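Local coordinates for putative peptidyl-arginine deiminase family protein (Campylobacter jejuni subsp. jejuni serotype O:2, PDB 6B10), which probably hydrolyses the guanidino group of agmatine to give N-carbamoylputrescine and ammonia, a step on one route to the polyamine putrescine, at residues A[272-275]-A[280-283]; A[213-218]-A[299-304]; A[173-178]-A[191-196]; A[96-101]-A[136-141]. All coordinates share one frame; numbering follows the deposited sequence.

How the interactions relate
Interactions 1 and 2 form one continuous patch, with centres 12 Å apart. Arg-213 of interaction 2 donates through NH1 to the backbone O of Phe-273 in interaction 1, a probable hydrogen bond of 2.8 Å. Leu-280 also packs on Leu-301, with CD2 to CD1 at 3.5 Å. Interaction 1 is nested within the chain loop that interaction 2 closes. Interactions 3 and 4 lie farther out, each with its centre at least 23 Å from every other contact centre. In interaction 4 the Lys-138 side chain is about 11 Å from the potassium ion bound by Phe-91, Asp-106 and Phe-107. Separate phosphate ions, probably from the crystallisation liquor, sit at interactions 2 and 4.

Interaction 1. Residues A[272-275]-A[280-283]; sequences NFVF and LIVP
Leu-280 meets two phenylalanines through one methyl group. Its CD1 lies over the middle of the Phe-275 ring, 3.8 Å from the centroid and 4° off the normal. This is a nearly vertical CH-pi contact. The same CD1 approaches Phe-273 obliquely, 3.6 Å from CD1 of that ring. The two rings thus share one methyl. CG of Leu-280 stands anti to the backbone N (chi1 174°), which brings CD1 within reach of both rings.

The side chains of Phe-275 and Leu-280 are on one face of the sheet. Val-274 and Ile-281 flank each other on the other face, with Val-274 CG1 3.8 Å from Ile-281 CB. Phe-47 of helix 37-52 covers this second pair.

Val-274 and Ile-281 also form the hydrogen-bonded pair. Val-274 N donates to Ile-281 O at 3.0 Å, and Ile-281 N donates back to Val-274 O at 2.9 Å. Pro-283 lies alongside Phe-273, with its CD 3.9 Å from Phe-273 CA. Strand 305-310 runs parallel to 279-284 on its far side. The contact is a buried antiparallel beta hairpin in a small mixed sheet, as in the alpha/beta propeller of guanidino-modifying enzymes.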
loop_
_atom_site.group_PDB
_atom_site.type_symbol
_atom_site.label_atom_id
_atom_site.label_comp_id
_atom_site.label_asym_id
_atom_site.label_seq_id
_atom_site.Cartn_x
_atom_site.Cartn_y
_atom_site.Cartn_z
ATOM N N ASN A 272 -3.460 -2.370 -6.618
ATOM C CA ASN A 272 -2.241 -1.830 -6.003
ATOM C C ASN A 272 -1.989 -0.359 -6.380
ATOM O O ASN A 272 -0.851 0.043 -6.657
ATOM C CB ASN A 272 -1.045 -2.699 -6.400
ATOM C CG ASN A 272 -0.059 -2.894 -5.269
ATOM O OD1 ASN A 272 1.077 -2.440 -5.340
ATOM N ND2 ASN A 272 -0.487 -3.581 -4.223
ATOM N N PHE A 273 -3.058 0.440 -6.388
ATOM C CA PHE A 273 -2.956 1.882 -6.589
ATOM C C PHE A 273 -2.552 2.580 -5.292
ATOM O O PHE A 273 -2.464 1.949 -4.239
ATOM C CB PHE A 273 -4.264 2.476 -7.150
ATOM C CG PHE A 273 -5.527 2.018 -6.451
ATOM C CD1 PHE A 273 -5.730 2.243 -5.088
ATOM C CD2 PHE A 273 -6.546 1.412 -7.176
ATOM C CE1 PHE A 273 -6.905 1.841 -4.467
ATOM C CE2 PHE A 273 -7.722 1.009 -6.557
ATOM C CZ PHE A 273 -7.903 1.229 -5.201
ATOM N N VAL A 274 -2.299 3.884 -5.368
ATOM C CA VAL A 274 -1.965 4.646 -4.178
ATOM C C VAL A 274 -2.607 6.023 -4.202
ATOM O O VAL A 274 -2.496 6.745 -5.181
ATOM C CB VAL A 274 -0.430 4.748 -3.955
ATOM C CG1 VAL A 274 0.280 5.272 -5.184
ATOM C CG2 VAL A 274 -0.116 5.619 -2.742
ATOM N N PHE A 275 -3.304 6.364 -3.120
ATOM C CA PHE A 275 -3.859 7.701 -2.969
ATOM C C PHE A 275 -2.766 8.655 -2.512
ATOM O O PHE A 275 -1.930 8.301 -1.670
ATOM C CB PHE A 275 -4.980 7.729 -1.941
ATOM C CG PHE A 275 -6.313 7.264 -2.460
ATOM C CD1 PHE A 275 -7.112 8.113 -3.217
ATOM C CD2 PHE A 275 -6.794 5.996 -2.142
ATOM C CE1 PHE A 275 -8.353 7.695 -3.670
ATOM C CE2 PHE A 275 -8.037 5.574 -2.590
ATOM C CZ PHE A 275 -8.815 6.425 -3.356
ATOM N N LEU A 280 -5.023 9.847 -7.489
ATOM C CA LEU A 280 -4.956 8.413 -7.308
ATOM C C LEU A 280 -4.053 7.872 -8.403
ATOM O O LEU A 280 -4.360 7.992 -9.585
ATOM C CB LEU A 280 -6.349 7.793 -7.417
ATOM C CG LEU A 280 -6.381 6.260 -7.385
ATOM C CD1 LEU A 280 -5.821 5.717 -6.081
ATOM C CD2 LEU A 280 -7.791 5.752 -7.614
ATOM N N ILE A 281 -2.938 7.277 -8.008
ATOM C CA ILE A 281 -1.967 6.784 -8.971
ATOM C C ILE A 281 -2.226 5.299 -9.179
ATOM O O ILE A 281 -2.122 4.510 -8.246
ATOM C CB ILE A 281 -0.511 7.012 -8.497
ATOM C CG1 ILE A 281 -0.326 8.427 -7.933
ATOM C CG2 ILE A 281 0.462 6.752 -9.642
ATOM C CD1 ILE A 281 -0.688 9.552 -8.877
ATOM N N VAL A 282 -2.570 4.925 -10.406
ATOM C CA VAL A 282 -2.973 3.542 -10.703
ATOM C C VAL A 282 -1.926 2.847 -11.568
ATOM O O VAL A 282 -1.352 3.465 -12.460
ATOM C CB VAL A 282 -4.371 3.475 -11.380
ATOM C CG1 VAL A 282 -5.429 4.088 -10.478
ATOM C CG2 VAL A 282 -4.396 4.181 -12.732
ATOM N N PRO A 283 -1.673 1.557 -11.308
ATOM C CA PRO A 283 -0.744 0.838 -12.168
ATOM C C PRO A 283 -1.347 0.573 -13.548
ATOM O O PRO A 283 -2.514 0.186 -13.651
ATOM C CB PRO A 283 -0.494 -0.478 -11.417
ATOM C CG PRO A 283 -1.643 -0.643 -10.488
ATOM C CD PRO A 283 -2.228 0.713 -10.235
#

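Interaction 2. Residues A[213-218]-A[299-304]; sequences RFIDKN and KALPNH. With PO4 (phosphate ion), chain D.
Ile-215 has CG1 between its backbone N and carbonyl carbon (chi1 62°), and chi2 is extended, which carries CD1 out to Ala-300. Leu-301 has CG anti to its carbonyl carbon (chi1 -60°), and its CD2 branch turns to Ile-215. The resulting contacts are apolar and modest. Ile-215 CD1 is 4.2 Å from Ala-300 CB. Leu-301 CD2 is closer to the backbone, 3.4 Å from Ile-215 O.

A water completes the join at the polar rim. It donates to Asp-216 OD2 at 2.7 Å and to Ala-300 O at 2.8 Å, so it links the carboxylate to a carbonyl at the end of helix 289-300. The other carboxylate oxygen, OD1, accepts from Asn-218 N at 2.8 Å in an Asx turn. Thr-219 OG1 also bonds to OD1, which further fixes the carboxylate.

After the helix, Leu-301 to His-304 make a type I turn that holds a phosphate ion. Its O2 accepts from Asn-303 N at 3.0 Å. It also accepts from His-304 ND1 at 2.8 Å, nearly straight at 171°, with the phosphorus in the plane of the imidazole. Phe-275 meets this histidine edge-to-face. The phosphate probably comes from the crystallisation liquor. Its nearby charge would be expected to favour the protonated imidazole, and the two N-H groups make this turn a suitable place for an anion.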
loop_
_atom_site.group_PDB
_atom_site.type_symbol
_atom_site.label_atom_id
_atom_site.label_comp_id
_atom_site.label_asym_id
_atom_site.label_seq_id
_atom_site.Cartn_x
_atom_site.Cartn_y
_atom_site.Cartn_z
ATOM N N ARG A 213 -9.735 -2.810 -2.045
ATOM C CA ARG A 213 -9.345 -1.545 -1.445
ATOM C C ARG A 213 -10.563 -0.643 -1.304
ATOM O O ARG A 213 -11.364 -0.552 -2.231
ATOM C CB ARG A 213 -8.363 -0.793 -2.359
ATOM C CG ARG A 213 -7.095 -1.520 -2.782
ATOM C CD ARG A 213 -6.055 -1.597 -1.675
ATOM N NE ARG A 213 -5.668 -0.276 -1.197
ATOM C CZ ARG A 213 -4.790 0.536 -1.787
ATOM N NH1 ARG A 213 -4.170 0.196 -2.911
ATOM N NH2 ARG A 213 -4.546 1.722 -1.256
ATOM N N PHE A 214 -10.697 0.043 -0.174
ATOM C CA PHE A 214 -11.630 1.156 -0.095
ATOM C C PHE A 214 -11.117 2.315 -0.941
ATOM O O PHE A 214 -9.923 2.647 -0.903
ATOM C CB PHE A 214 -11.805 1.648 1.342
ATOM C CG PHE A 214 -12.563 0.700 2.217
ATOM C CD1 PHE A 214 -13.941 0.594 2.105
ATOM C CD2 PHE A 214 -11.905 -0.087 3.151
ATOM C CE1 PHE A 214 -14.650 -0.284 2.909
ATOM C CE2 PHE A 214 -12.606 -0.963 3.961
ATOM C CZ PHE A 214 -13.981 -1.060 3.837
ATOM N N ILE A 215 -12.028 2.937 -1.684
ATOM C CA ILE A 215 -11.716 4.159 -2.425
ATOM C C ILE A 215 -12.472 5.374 -1.883
ATOM O O ILE A 215 -12.089 6.514 -2.148
ATOM C CB ILE A 215 -11.969 3.994 -3.935
ATOM C CG1 ILE A 215 -13.438 3.686 -4.234
ATOM C CG2 ILE A 215 -11.073 2.901 -4.480
ATOM C CD1 ILE A 215 -13.746 3.607 -5.710
ATOM N N ASP A 216 -13.568 5.127 -1.166
ATOM C CA ASP A 216 -14.145 6.117 -0.260
ATOM C C ASP A 216 -14.797 5.362 0.896
ATOM O O ASP A 216 -14.706 4.132 0.949
ATOM C CB ASP A 216 -15.090 7.094 -0.990
ATOM C CG ASP A 216 -16.341 6.430 -1.567
ATOM O OD1 ASP A 216 -16.895 5.476 -0.985
ATOM O OD2 ASP A 216 -16.795 6.902 -2.618
ATOM N N LYS A 217 -15.413 6.076 1.835
ATOM C CA LYS A 217 -15.950 5.437 3.037
ATOM C C LYS A 217 -17.043 4.410 2.735
ATOM O O LYS A 217 -17.289 3.531 3.550
ATOM C CB LYS A 217 -16.496 6.475 4.026
ATOM C CG LYS A 217 -17.808 7.128 3.607
ATOM C CD LYS A 217 -18.190 8.232 4.582
ATOM C CE LYS A 217 -19.591 8.744 4.313
ATOM N NZ LYS A 217 -19.917 9.924 5.163
ATOM N N ASN A 218 -17.679 4.519 1.567
ATOM C CA ASN A 218 -18.781 3.635 1.194
ATOM C C ASN A 218 -18.469 2.614 0.108
ATOM O O ASN A 218 -19.347 1.841 -0.255
ATOM C CB ASN A 218 -19.982 4.470 0.731
ATOM C CG ASN A 218 -20.482 5.413 1.798
ATOM O OD1 ASN A 218 -20.626 6.610 1.563
ATOM N ND2 ASN A 218 -20.737 4.884 2.980
ATOM N N LYS A 299 -14.464 8.292 -12.619
ATOM C CA LYS A 299 -15.869 8.661 -12.445
ATOM C C LYS A 299 -16.319 8.533 -10.988
ATOM O O LYS A 299 -17.063 9.377 -10.488
ATOM C CB LYS A 299 -16.762 7.805 -13.342
ATOM C CG LYS A 299 -18.051 8.499 -13.755
ATOM C CD LYS A 299 -18.803 7.747 -14.846
ATOM C CE LYS A 299 -17.922 7.456 -16.051
ATOM N NZ LYS A 299 -18.701 7.320 -17.317
ATOM N N ALA A 300 -15.851 7.485 -10.313
ATOM C CA ALA A 300 -16.215 7.219 -8.919
ATOM C C ALA A 300 -15.496 8.120 -7.922
ATOM O O ALA A 300 -15.873 8.168 -6.753
ATOM C CB ALA A 300 -15.948 5.756 -8.576
ATOM N N LEU A 301 -14.458 8.821 -8.373
ATOM C CA LEU A 301 -13.697 9.725 -7.525
ATOM C C LEU A 301 -13.621 11.131 -8.140
ATOM O O LEU A 301 -12.556 11.563 -8.593
ATOM C CB LEU A 301 -12.304 9.143 -7.305
ATOM C CG LEU A 301 -12.283 7.771 -6.626
ATOM C CD1 LEU A 301 -10.918 7.133 -6.796
ATOM C CD2 LEU A 301 -12.638 7.893 -5.153
ATOM N N PRO A 302 -14.744 11.873 -8.112
ATOM C CA PRO A 302 -14.867 13.137 -8.854
ATOM C C PRO A 302 -13.921 14.269 -8.461
ATOM O O PRO A 302 -13.860 15.259 -9.175
ATOM C CB PRO A 302 -16.320 13.574 -8.575
ATOM C CG PRO A 302 -17.016 12.371 -8.054
ATOM C CD PRO A 302 -15.962 11.591 -7.332
ATOM N N ASN A 303 -13.218 14.146 -7.338
ATOM C CA ASN A 303 -12.289 15.176 -6.880
ATOM C C ASN A 303 -10.837 14.712 -6.876
ATOM O O ASN A 303 -9.996 15.295 -6.205
ATOM C CB ASN A 303 -12.686 15.658 -5.477
ATOM C CG ASN A 303 -14.101 16.198 -5.429
ATOM O OD1 ASN A 303 -14.928 15.714 -4.672
ATOM N ND2 ASN A 303 -14.388 17.194 -6.251
ATOM N N HIS A 304 -10.546 13.665 -7.634
ATOM C CA HIS A 304 -9.189 13.163 -7.772
ATOM C C HIS A 304 -8.803 13.119 -9.241
ATOM O O HIS A 304 -9.639 12.877 -10.099
ATOM C CB HIS A 304 -9.078 11.755 -7.185
ATOM C CG HIS A 304 -8.948 11.731 -5.697
ATOM N ND1 HIS A 304 -10.037 11.760 -4.855
ATOM C CD2 HIS A 304 -7.854 11.681 -4.899
ATOM C CE1 HIS A 304 -9.620 11.723 -3.601
ATOM N NE2 HIS A 304 -8.300 11.675 -3.599
HETATM P P PO4 D . -13.492 12.007 -4.098
HETATM O O1 PO4 D . -13.987 10.630 -3.721
HETATM O O2 PO4 D . -12.739 11.965 -5.405
HETATM O O3 PO4 D . -12.590 12.499 -2.991
HETATM O O4 PO4 D . -14.654 12.969 -4.228
HETATM O O HOH W 1 -16.751 5.997 -5.190
#

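Interaction 3. Residues A[173-178]-A[191-196]; sequences LNKTQI and IIWLEN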
loop_
_atom_site.group_PDB
_atom_site.type_symbol
_atom_site.label_atom_id
_atom_site.label_comp_id
_atom_site.label_asym_id
_atom_site.label_seq_id
_atom_site.Cartn_x
_atom_site.Cartn_y
_atom_site.Cartn_z
ATOM N N LEU A 173 -3.647 -16.857 20.246
ATOM C CA LEU A 173 -3.470 -16.884 18.798
ATOM C C LEU A 173 -4.741 -17.338 18.062
ATOM O O LEU A 173 -4.667 -17.882 16.963
ATOM C CB LEU A 173 -2.283 -17.771 18.432
ATOM N N ASN A 174 -5.902 -17.108 18.671
ATOM C CA ASN A 174 -7.187 -17.253 17.981
ATOM C C ASN A 174 -7.359 -16.166 16.933
ATOM O O ASN A 174 -6.744 -15.106 17.041
ATOM C CB ASN A 174 -8.350 -17.126 18.974
ATOM C CG ASN A 174 -8.561 -18.372 19.799
ATOM O OD1 ASN A 174 -7.713 -19.265 19.831
ATOM N ND2 ASN A 174 -9.699 -18.438 20.482
ATOM N N LYS A 175 -8.216 -16.409 15.942
ATOM C CA LYS A 175 -8.655 -15.324 15.061
ATOM C C LYS A 175 -9.459 -14.300 15.870
ATOM O O LYS A 175 -9.282 -13.103 15.685
ATOM C CB LYS A 175 -9.489 -15.817 13.868
ATOM C CG LYS A 175 -9.726 -14.719 12.830
ATOM C CD LYS A 175 -10.745 -15.079 11.765
ATOM C CE LYS A 175 -12.159 -14.778 12.230
ATOM N NZ LYS A 175 -13.149 -15.004 11.145
ATOM N N THR A 176 -10.332 -14.777 16.757
ATOM C CA THR A 176 -11.101 -13.906 17.658
ATOM C C THR A 176 -10.180 -12.990 18.473
ATOM O O THR A 176 -10.487 -11.810 18.696
ATOM C CB THR A 176 -11.983 -14.743 18.614
ATOM O OG1 THR A 176 -12.977 -15.438 17.855
ATOM C CG2 THR A 176 -12.680 -13.877 19.659
ATOM N N GLN A 177 -9.053 -13.545 18.909
ATOM C CA GLN A 177 -8.056 -12.795 19.666
ATOM C C GLN A 177 -7.311 -11.804 18.784
ATOM O O GLN A 177 -7.096 -10.658 19.178
ATOM C CB GLN A 177 -7.066 -13.747 20.339
ATOM C CG GLN A 177 -7.639 -14.423 21.575
ATOM C CD GLN A 177 -6.741 -15.515 22.128
ATOM O OE1 GLN A 177 -5.924 -16.096 21.409
ATOM N NE2 GLN A 177 -6.895 -15.806 23.412
ATOM N N ILE A 178 -6.910 -12.259 17.602
ATOM C CA ILE A 178 -6.249 -11.402 16.620
ATOM C C ILE A 178 -7.201 -10.293 16.174
ATOM O O ILE A 178 -6.805 -9.133 16.079
ATOM C CB ILE A 178 -5.756 -12.216 15.408
ATOM C CG1 ILE A 178 -4.572 -13.099 15.817
ATOM C CG2 ILE A 178 -5.328 -11.302 14.265
ATOM C CD1 ILE A 178 -4.287 -14.236 14.858
ATOM N N ILE A 191 -13.952 -5.638 11.417
ATOM C CA ILE A 191 -12.962 -6.181 10.492
ATOM C C ILE A 191 -13.647 -7.137 9.532
ATOM O O ILE A 191 -14.338 -8.064 9.954
ATOM C CB ILE A 191 -11.834 -6.939 11.214
ATOM C CG1 ILE A 191 -11.048 -5.974 12.107
ATOM C CG2 ILE A 191 -10.915 -7.604 10.198
ATOM C CD1 ILE A 191 -9.973 -6.626 12.947
ATOM N N ILE A 192 -13.444 -6.903 8.241
ATOM C CA ILE A 192 -13.926 -7.787 7.194
ATOM C C ILE A 192 -12.778 -8.726 6.837
ATOM O O ILE A 192 -11.750 -8.297 6.298
ATOM C CB ILE A 192 -14.388 -6.991 5.965
ATOM C CG1 ILE A 192 -15.567 -6.097 6.350
ATOM C CG2 ILE A 192 -14.792 -7.919 4.831
ATOM C CD1 ILE A 192 -15.861 -4.996 5.363
ATOM N N TRP A 193 -12.956 -9.999 7.177
ATOM C CA TRP A 193 -11.976 -11.034 6.910
ATOM C C TRP A 193 -12.339 -11.737 5.613
ATOM O O TRP A 193 -13.299 -12.499 5.575
ATOM C CB TRP A 193 -11.976 -12.054 8.050
ATOM C CG TRP A 193 -11.466 -11.536 9.363
ATOM C CD1 TRP A 193 -12.196 -10.944 10.362
ATOM C CD2 TRP A 193 -10.115 -11.587 9.831
ATOM N NE1 TRP A 193 -11.371 -10.616 11.421
ATOM C CE2 TRP A 193 -10.090 -11.000 11.116
ATOM C CE3 TRP A 193 -8.922 -12.074 9.288
ATOM C CZ2 TRP A 193 -8.918 -10.889 11.862
ATOM C CZ3 TRP A 193 -7.756 -11.958 10.026
ATOM C CH2 TRP A 193 -7.763 -11.372 11.302
ATOM N N LEU A 194 -11.584 -11.483 4.547
ATOM C CA LEU A 194 -11.856 -12.120 3.258
ATOM C C LEU A 194 -11.176 -13.484 3.136
ATOM O O LEU A 194 -9.957 -13.588 3.264
ATOM C CB LEU A 194 -11.406 -11.235 2.095
ATOM C CG LEU A 194 -12.249 -10.015 1.747
ATOM C CD1 LEU A 194 -11.643 -9.361 0.517
ATOM C CD2 LEU A 194 -13.709 -10.360 1.492
ATOM N N GLU A 195 -11.976 -14.511 2.864
ATOM C CA GLU A 195 -11.485 -15.882 2.717
ATOM C C GLU A 195 -10.944 -16.140 1.315
ATOM O O GLU A 195 -9.900 -16.777 1.156
ATOM C CB GLU A 195 -12.604 -16.889 3.002
ATOM C CG GLU A 195 -13.235 -16.780 4.384
ATOM C CD GLU A 195 -12.269 -17.116 5.506
ATOM O OE1 GLU A 195 -11.470 -18.063 5.342
ATOM O OE2 GLU A 195 -12.311 -16.432 6.554
ATOM N N ASN A 196 -11.651 -15.631 0.306
ATOM C CA ASN A 196 -11.409 -16.008 -1.089
ATOM C C ASN A 196 -10.600 -15.022 -1.913
ATOM O O ASN A 196 -10.436 -13.856 -1.549
ATOM C CB ASN A 196 -12.747 -16.235 -1.790
ATOM C CG ASN A 196 -13.472 -17.458 -1.271
ATOM O OD1 ASN A 196 -13.068 -18.583 -1.547
ATOM N ND2 ASN A 196 -14.547 -17.248 -0.527
#
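Lys-175 lies along one face of the Trp-193 indole. Its CG is over the six-membered ring, 4.0 Å from the centroid and 10° off the normal, in a CH-pi contact. CD follows over the middle of the ring system. The chain then bends at chi3 (85°), and NZ ends above the five-membered ring, 4.5 Å from its centroid. This last contact is cation-pi. The two side chains run antiparallel. CG uses the six-membered ring and NZ the five-membered one.

Ile-178, one helical turn on, comes to the edge instead. Its CG2 is 3.8 Å from Trp-193 CH2, near the ring plane, and the isoleucine stands roughly perpendicular to the tryptophan side chain. Ile-191 CG2 covers the opposite indole face near the rim. Trp-193 NE1 bonds to Asp-179 OD1, which would fix the rotation of the ring. Glu-195 OE2, while bonded to Ser-161 OG, is 4.9 Å from Lys-175 NZ, and may favour the position of the ammonium group without touching it.

Gln-177 braces the start of the helix. Its OE1 accepts from Leu-173 N at 2.7 Å and from Asn-174 N at 2.9 Å, where Asn-174 is the N-cap residue.

Helix 175-186 thus rests on strand 190-194, which directly follows it and is an outer strand of its sheet. Strand 156-160 runs parallel beside that strand, and Leu-165 of helix 161-167 packs against Lys-175, Ile-178 and Trp-193 together.

Interaction 4. Residues A[96-101]-A[136-141]; sequences IVENGR and ELKKVD. With PO4 (phosphate ion), chain C.
Glu-98 and Lys-138 reach toward each other and meet in a surface salt bridge over a four-stranded mixed sheet. Strands 94-98 and 138-141 are not adjacent there, since strand 101-108 runs between them. Glu-98 OE2 is 3.3 Å from Lys-138 NZ, and this hydrogen bond is weak. The same oxygen is equally close to Lys-138 CE, so this one oxygen sits beside the CE-NZ bond.

A phosphate ion, probably from the crystallisation liquor, takes the shorter bond. Lys-138 NZ donates to its O4 at 2.7 Å. With a carboxylate and a phosphate at hand, the ammonium group very likely keeps its charge.

Glu-98 spans the gap with CG anti to the backbone N (chi1 -165°) and an extended chain beyond. Lys-138 bends at chi3 and chi4, which brings its CE and NZ round to the carboxylate. Behind them, Lys-138 packs on Leu-105 of the middle strand. Its backbone is bonded to Ala-104 and to Asp-106, a residue of the potassium site.

Glu-98 is set by the type I' turn that joins strands 94-98 and 101-108, with Asn-99 and Gly-100 at its corners, both at positive phi. Arg-101 N donates to Glu-98 O at 3.0 Å, and Glu-98 N to Arg-101 O at 2.7 Å.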
loop_
_atom_site.group_PDB
_atom_site.type_symbol
_atom_site.label_atom_id
_atom_site.label_comp_id
_atom_site.label_asym_id
_atom_site.label_seq_id
_atom_site.Cartn_x
_atom_site.Cartn_y
_atom_site.Cartn_z
ATOM N N ILE A 96 -1.520 6.356 12.946
ATOM C CA ILE A 96 -2.874 6.414 13.495
ATOM C C ILE A 96 -3.065 7.787 14.113
ATOM O O ILE A 96 -2.092 8.506 14.342
ATOM C CB ILE A 96 -3.132 5.339 14.570
ATOM C CG1 ILE A 96 -2.037 5.355 15.650
ATOM C CG2 ILE A 96 -3.223 3.962 13.931
ATOM C CD1 ILE A 96 -2.441 4.664 16.936
ATOM N N VAL A 97 -4.310 8.162 14.363
ATOM C CA VAL A 97 -4.599 9.331 15.182
ATOM C C VAL A 97 -4.803 8.812 16.602
ATOM O O VAL A 97 -5.670 7.973 16.843
ATOM C CB VAL A 97 -5.854 10.095 14.715
ATOM C CG1 VAL A 97 -5.965 11.429 15.443
ATOM C CG2 VAL A 97 -5.817 10.341 13.208
ATOM N N GLU A 98 -3.986 9.289 17.532
ATOM C CA GLU A 98 -4.087 8.884 18.927
ATOM C C GLU A 98 -4.269 10.117 19.802
ATOM O O GLU A 98 -3.401 10.994 19.837
ATOM C CB GLU A 98 -2.841 8.113 19.347
ATOM C CG GLU A 98 -3.023 7.362 20.648
ATOM C CD GLU A 98 -1.708 6.936 21.248
ATOM O OE1 GLU A 98 -0.986 7.818 21.757
ATOM O OE2 GLU A 98 -1.399 5.728 21.205
ATOM N N ASN A 99 -5.402 10.178 20.499
ATOM C CA ASN A 99 -5.779 11.356 21.292
ATOM C C ASN A 99 -5.542 12.667 20.537
ATOM O O ASN A 99 -4.926 13.596 21.062
ATOM C CB ASN A 99 -5.045 11.361 22.643
ATOM C CG ASN A 99 -5.501 10.238 23.558
ATOM O OD1 ASN A 99 -6.618 9.736 23.428
ATOM N ND2 ASN A 99 -4.643 9.846 24.498
ATOM N N GLY A 100 -6.010 12.714 19.289
ATOM C CA GLY A 100 -5.911 13.913 18.458
ATOM C C GLY A 100 -4.568 14.203 17.800
ATOM O O GLY A 100 -4.480 15.103 16.963
ATOM N N ARG A 101 -3.521 13.470 18.175
ATOM C CA ARG A 101 -2.193 13.624 17.562
ATOM C C ARG A 101 -1.908 12.452 16.631
ATOM O O ARG A 101 -2.265 11.317 16.935
ATOM C CB ARG A 101 -1.101 13.692 18.637
ATOM C CG ARG A 101 -0.939 15.062 19.283
ATOM C CD ARG A 101 0.050 15.029 20.444
ATOM N NE ARG A 101 0.143 16.329 21.119
ATOM C CZ ARG A 101 1.187 17.164 21.079
ATOM N NH1 ARG A 101 2.295 16.867 20.401
ATOM N NH2 ARG A 101 1.124 18.316 21.741
ATOM N N GLU A 136 8.736 10.349 18.286
ATOM C CA GLU A 136 8.627 9.066 18.985
ATOM C C GLU A 136 8.041 8.035 18.025
ATOM O O GLU A 136 7.136 8.343 17.255
ATOM C CB GLU A 136 7.746 9.178 20.237
ATOM C CG GLU A 136 8.164 10.255 21.242
ATOM C CD GLU A 136 9.097 9.752 22.334
ATOM O OE1 GLU A 136 9.930 8.857 22.063
ATOM O OE2 GLU A 136 9.001 10.267 23.469
ATOM N N LEU A 137 8.574 6.822 18.065
ATOM C CA LEU A 137 8.137 5.748 17.189
ATOM C C LEU A 137 7.619 4.592 18.045
ATOM O O LEU A 137 8.405 3.783 18.540
ATOM C CB LEU A 137 9.310 5.297 16.315
ATOM C CG LEU A 137 9.055 4.187 15.296
ATOM C CD1 LEU A 137 8.099 4.655 14.207
ATOM C CD2 LEU A 137 10.368 3.711 14.694
ATOM N N LYS A 138 6.300 4.521 18.224
ATOM C CA LYS A 138 5.701 3.513 19.098
ATOM C C LYS A 138 5.821 2.107 18.519
ATOM O O LYS A 138 5.199 1.793 17.504
ATOM C CB LYS A 138 4.228 3.820 19.366
ATOM C CG LYS A 138 3.626 2.959 20.473
ATOM C CD LYS A 138 2.107 2.886 20.393
ATOM C CE LYS A 138 1.441 4.225 20.675
ATOM N NZ LYS A 138 1.538 4.626 22.106
ATOM N N LYS A 139 6.606 1.262 19.179
ATOM C CA LYS A 139 6.772 -0.127 18.760
ATOM C C LYS A 139 5.584 -0.949 19.244
ATOM O O LYS A 139 5.222 -0.885 20.419
ATOM C CB LYS A 139 8.071 -0.715 19.319
ATOM C CG LYS A 139 9.315 0.103 18.998
ATOM N N VAL A 140 4.966 -1.698 18.335
ATOM C CA VAL A 140 3.891 -2.620 18.687
ATOM C C VAL A 140 4.391 -4.033 18.430
ATOM O O VAL A 140 4.822 -4.345 17.319
ATOM C CB VAL A 140 2.610 -2.377 17.854
ATOM C CG1 VAL A 140 1.480 -3.277 18.334
ATOM C CG2 VAL A 140 2.182 -0.915 17.919
ATOM N N ASP A 141 4.343 -4.887 19.450
ATOM C CA ASP A 141 4.776 -6.271 19.287
ATOM C C ASP A 141 3.669 -7.100 18.647
ATOM O O ASP A 141 2.854 -7.725 19.332
ATOM C CB ASP A 141 5.192 -6.899 20.613
ATOM C CG ASP A 141 5.748 -8.294 20.430
ATOM O OD1 ASP A 141 6.846 -8.417 19.851
ATOM O OD2 ASP A 141 5.076 -9.264 20.840
HETATM P P PO4 C . 1.354 6.805 25.184
HETATM O O1 PO4 C . 0.977 5.491 25.828
HETATM O O2 PO4 C . 2.845 7.014 25.306
HETATM O O3 PO4 C . 0.618 7.932 25.871
HETATM O O4 PO4 C . 0.972 6.775 23.724
#